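Local coordinates for sugar isomerase (Sinorhizobium meliloti, PDB 3QC0), which binds a zinc ion and, as a TIM-barrel member of the xylose isomerase-like family, probably isomerises a sugar, at residues V121-R133 with L162-V174. Sequence-based numbering, arbitrary orientation. Where two conformers were deposited one is given.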
loop_
_atom_site.group_PDB
_atom_site.type_symbol
_atom_site.label_atom_id
_atom_site.label_comp_id
_atom_site.label_asym_id
_atom_site.label_seq_id
_atom_site.Cartn_x
_atom_site.Cartn_y
_atom_site.Cartn_z
ATOM N N VAL A 121 13.288 -14.158 2.296
ATOM C CA VAL A 121 11.951 -14.765 2.458
ATOM C C VAL A 121 11.815 -16.065 1.693
ATOM O O VAL A 121 11.432 -17.080 2.234
ATOM C CB VAL A 121 10.814 -13.764 2.081
ATOM C CG1 VAL A 121 9.465 -14.449 2.100
ATOM C CG2 VAL A 121 10.842 -12.533 3.065
ATOM N N VAL A 122 12.195 -16.017 0.414
ATOM C CA VAL A 122 12.096 -17.231 -0.411
ATOM C C VAL A 122 12.979 -18.352 0.191
ATOM O O VAL A 122 12.542 -19.498 0.342
ATOM C CB VAL A 122 12.443 -16.958 -1.863
ATOM C CG1 VAL A 122 12.400 -18.243 -2.693
ATOM C CG2 VAL A 122 11.470 -15.882 -2.411
ATOM N N GLU A 123 14.211 -18.019 0.529
ATOM C CA GLU A 123 15.131 -18.980 1.096
ATOM C C GLU A 123 14.642 -19.514 2.443
ATOM O O GLU A 123 14.779 -20.703 2.746
ATOM C CB GLU A 123 16.500 -18.348 1.281
ATOM C CG GLU A 123 17.252 -18.038 0.023
ATOM C CD GLU A 123 18.533 -17.185 0.300
ATOM O OE1 GLU A 123 18.829 -16.803 1.468
ATOM O OE2 GLU A 123 19.230 -16.888 -0.668
ATOM N N GLY A 124 14.023 -18.651 3.225
ATOM C CA GLY A 124 13.522 -19.037 4.535
ATOM C C GLY A 124 12.362 -20.007 4.412
ATOM O O GLY A 124 12.287 -21.037 5.127
ATOM N N ILE A 125 11.408 -19.692 3.523
ATOM C CA ILE A 125 10.278 -20.610 3.238
ATOM C C ILE A 125 10.790 -21.942 2.739
ATOM O O ILE A 125 10.354 -22.993 3.219
ATOM C CB ILE A 125 9.220 -20.014 2.321
ATOM C CG1 ILE A 125 8.681 -18.703 2.946
ATOM C CG2 ILE A 125 8.091 -20.996 2.083
ATOM C CD1 ILE A 125 7.773 -17.888 1.961
ATOM N N ALA A 126 11.762 -21.902 1.841
ATOM C CA ALA A 126 12.346 -23.134 1.327
ATOM C C ALA A 126 12.972 -23.986 2.434
ATOM O O ALA A 126 12.868 -25.219 2.399
ATOM C CB ALA A 126 13.381 -22.835 0.296
ATOM N N ALA A 127 13.564 -23.324 3.426
ATOM C CA ALA A 127 14.216 -24.004 4.541
ATOM C C ALA A 127 13.199 -24.674 5.467
ATOM O O ALA A 127 13.478 -25.740 6.048
ATOM C CB ALA A 127 15.126 -23.037 5.351
ATOM N N VAL A 128 12.032 -24.044 5.614
ATOM C CA VAL A 128 10.958 -24.532 6.473
ATOM C C VAL A 128 10.129 -25.634 5.788
ATOM O O VAL A 128 9.598 -26.520 6.457
ATOM C CB VAL A 128 10.034 -23.363 6.914
ATOM C CG1 VAL A 128 8.807 -23.870 7.735
ATOM C CG2 VAL A 128 10.844 -22.312 7.715
ATOM N N LEU A 129 10.007 -25.561 4.465
ATOM C CA LEU A 129 9.075 -26.423 3.756
ATOM C C LEU A 129 9.213 -27.902 4.093
ATOM O O LEU A 129 8.198 -28.545 4.365
ATOM C CB LEU A 129 9.170 -26.202 2.245
ATOM C CG LEU A 129 8.137 -25.199 1.703
ATOM C CD1 LEU A 129 8.434 -24.721 0.264
ATOM C CD2 LEU A 129 6.729 -25.804 1.821
ATOM N N PRO A 130 10.447 -28.449 4.100
ATOM C CA PRO A 130 10.502 -29.913 4.392
ATOM C C PRO A 130 9.888 -30.274 5.750
ATOM O O PRO A 130 9.241 -31.333 5.872
ATOM C CB PRO A 130 12.005 -30.229 4.312
ATOM C CG PRO A 130 12.571 -29.138 3.401
ATOM C CD PRO A 130 11.769 -27.920 3.749
ATOM N N HIS A 131 10.096 -29.411 6.745
ATOM C CA HIS A 131 9.501 -29.626 8.044
ATOM C C HIS A 131 7.989 -29.558 7.981
ATOM O O HIS A 131 7.283 -30.376 8.551
ATOM C CB HIS A 131 10.066 -28.615 9.021
ATOM C CG HIS A 131 9.812 -28.967 10.439
ATOM N ND1 HIS A 131 10.649 -29.784 11.144
ATOM C CD2 HIS A 131 8.839 -28.579 11.295
ATOM C CE1 HIS A 131 10.186 -29.912 12.380
ATOM N NE2 HIS A 131 9.074 -29.209 12.491
ATOM N N ALA A 132 7.478 -28.571 7.246
ATOM C CA ALA A 132 6.053 -28.400 7.090
ATOM C C ALA A 132 5.427 -29.580 6.341
ATOM O O ALA A 132 4.371 -30.082 6.722
ATOM C CB ALA A 132 5.749 -27.055 6.357
ATOM N N ARG A 133 6.059 -29.994 5.252
ATOM C CA ARG A 133 5.533 -31.113 4.455
ATOM C C ARG A 133 5.514 -32.402 5.275
ATOM O O ARG A 133 4.512 -33.110 5.263
ATOM C CB ARG A 133 6.332 -31.246 3.170
ATOM C CG ARG A 133 6.021 -30.140 2.146
ATOM C CD ARG A 133 6.864 -30.264 0.839
ATOM N NE ARG A 133 6.236 -31.083 -0.194
ATOM C CZ ARG A 133 6.907 -31.756 -1.129
ATOM N NH1 ARG A 133 8.233 -31.756 -1.146
ATOM N NH2 ARG A 133 6.253 -32.455 -2.036
ATOM N N LEU A 162 2.311 -15.542 -5.291
ATOM C CA LEU A 162 2.168 -16.682 -6.212
ATOM C C LEU A 162 3.460 -17.001 -6.966
ATOM O O LEU A 162 3.768 -18.169 -7.207
ATOM C CB LEU A 162 0.989 -16.447 -7.161
ATOM C CG LEU A 162 -0.393 -16.390 -6.483
ATOM C CD1 LEU A 162 -1.480 -15.888 -7.454
ATOM C CD2 LEU A 162 -0.780 -17.794 -5.907
ATOM N N ASP A 163 4.228 -15.990 -7.347
ATOM C CA ASP A 163 5.553 -16.204 -7.937
ATOM C C ASP A 163 6.434 -17.035 -7.006
ATOM O O ASP A 163 7.138 -17.959 -7.443
ATOM C CB ASP A 163 6.269 -14.891 -8.233
ATOM C CG ASP A 163 5.692 -14.141 -9.428
ATOM O OD1 ASP A 163 4.842 -14.656 -10.203
ATOM O OD2 ASP A 163 6.110 -12.953 -9.570
ATOM N N ILE A 164 6.376 -16.746 -5.710
ATOM C CA ILE A 164 7.163 -17.501 -4.767
ATOM C C ILE A 164 6.638 -18.935 -4.678
ATOM O O ILE A 164 7.439 -19.852 -4.615
ATOM C CB ILE A 164 7.164 -16.828 -3.366
ATOM C CG1 ILE A 164 7.788 -15.416 -3.444
ATOM C CG2 ILE A 164 7.829 -17.738 -2.296
ATOM C CD1 ILE A 164 7.582 -14.549 -2.194
ATOM N N CYS A 165 5.317 -19.119 -4.644
ATOM C CA CYS A 165 4.693 -20.456 -4.622
ATOM C C CYS A 165 5.164 -21.245 -5.813
ATOM O O CYS A 165 5.492 -22.421 -5.683
ATOM C CB CYS A 165 3.183 -20.371 -4.578
ATOM S SG CYS A 165 2.501 -19.781 -3.048
ATOM N N GLU A 166 5.208 -20.617 -6.981
ATOM C CA GLU A 166 5.666 -21.351 -8.178
ATOM C C GLU A 166 7.120 -21.757 -8.088
ATOM O O GLU A 166 7.510 -22.847 -8.594
ATOM C CB GLU A 166 5.445 -20.510 -9.433
ATOM C CG GLU A 166 4.012 -20.380 -9.806
ATOM C CD GLU A 166 3.833 -19.964 -11.260
ATOM O OE1 GLU A 166 4.225 -18.835 -11.634
ATOM O OE2 GLU A 166 3.303 -20.783 -12.037
ATOM N N THR A 167 7.954 -20.928 -7.483
ATOM C CA THR A 167 9.396 -21.172 -7.352
ATOM C C THR A 167 9.671 -22.328 -6.386
ATOM O O THR A 167 10.559 -23.183 -6.614
ATOM C CB THR A 167 10.129 -19.931 -6.848
ATOM O OG1 THR A 167 10.020 -18.858 -7.807
ATOM C CG2 THR A 167 11.619 -20.218 -6.584
ATOM N N LEU A 168 8.869 -22.382 -5.329
ATOM C CA LEU A 168 9.166 -23.296 -4.230
ATOM C C LEU A 168 8.502 -24.616 -4.358
ATOM O O LEU A 168 8.958 -25.595 -3.740
ATOM C CB LEU A 168 8.726 -22.660 -2.925
ATOM C CG LEU A 168 9.586 -21.479 -2.536
ATOM C CD1 LEU A 168 9.070 -21.029 -1.197
ATOM C CD2 LEU A 168 11.111 -21.805 -2.516
ATOM N N GLY A 169 7.361 -24.651 -5.030
ATOM C CA GLY A 169 6.693 -25.887 -5.321
ATOM C C GLY A 169 5.684 -26.344 -4.291
ATOM O O GLY A 169 5.060 -25.561 -3.611
ATOM N N PRO A 170 5.508 -27.661 -4.159
ATOM C CA PRO A 170 4.334 -28.135 -3.413
ATOM C C PRO A 170 4.438 -27.883 -1.919
ATOM O O PRO A 170 5.568 -27.796 -1.398
ATOM C CB PRO A 170 4.354 -29.675 -3.648
ATOM C CG PRO A 170 5.750 -29.980 -4.198
ATOM C CD PRO A 170 6.140 -28.732 -4.955
ATOM N N GLY A 171 3.289 -27.667 -1.280
ATOM C CA GLY A 171 3.257 -27.425 0.183
ATOM C C GLY A 171 3.152 -25.986 0.630
ATOM O O GLY A 171 3.022 -25.713 1.834
ATOM N N VAL A 172 3.182 -25.100 -0.370
ATOM C CA VAL A 172 3.084 -23.678 -0.089
ATOM C C VAL A 172 2.006 -23.068 -0.987
ATOM O O VAL A 172 1.935 -23.307 -2.201
ATOM C CB VAL A 172 4.468 -22.958 -0.113
ATOM C CG1 VAL A 172 5.136 -22.998 -1.494
ATOM C CG2 VAL A 172 4.335 -21.489 0.403
ATOM N N GLY A 173 1.130 -22.293 -0.344
ATOM C CA GLY A 173 0.051 -21.598 -1.025
ATOM C C GLY A 173 -0.070 -20.192 -0.485
ATOM O O GLY A 173 0.896 -19.661 0.065
ATOM N N VAL A 174 -1.268 -19.634 -0.609
ATOM C CA VAL A 174 -1.516 -18.247 -0.206
ATOM C C VAL A 174 -2.721 -18.107 0.719
ATOM O O VAL A 174 -3.707 -18.833 0.590
ATOM C CB VAL A 174 -1.659 -17.299 -1.463
ATOM C CG1 VAL A 174 -0.350 -17.238 -2.259
ATOM C CG2 VAL A 174 -2.873 -17.682 -2.359
#
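Val122 divides its two methyls between two residues of helix 158-168. CG1, anti to the backbone N (chi1 177°), meets the CD2 methyl of Leu168, while CG2, anti to the carbonyl carbon, lies 3.9 Å from CG1 of Ile164, with the CG2 and CD1 methyls of the same isoleucine only slightly farther off. One turn on, Ile125 presses its CG2 branch against Leu168 CD1 at 3.4 Å, a tight carbon pair, with the two side chains crossing at about a right angle. The same CG2 methyl also faces CG2 of Val172, and CD1 extends toward Ile164. Ala126 presents its CB to Leu168 CD2 at 3.8 Å. Leu168 thus sits as a knob among Val122, Ile125, Ala126 and Leu129. The axes of segments 121-133 and 162-168 approach to 10.6 Å and are inclined at 47°; their helices are successive outer helices of an eight-stranded TIM barrel, and the chain between them forms strand 139-141. Beneath their interface, Ile125 and Ile164 both rest on Ile141 of that strand, and Leu129 on Leu139. Leu129 sends CD1 to CB of Leu168 at 3.8 Å and on to CG1 of Val172, whereas CD2 sits over the turn, 3.7 Å from the carbonyl O of Gly171. This type II turn, Gly169 to Val172, leads from the helix into strand 172-177; Gly171, with positive phi, has its CA beside Arg133 CG. At the exposed end of the contact, Arg133 in the conformer described is bent at chi3 (90°) and brings the NH2 side of its guanidinium against Pro170, whose CG lies over one face near the rim, 3.3 Å from Arg133 NH2, while Arg133 CD packs near the Pro170 carbonyl O at 3.6 Å.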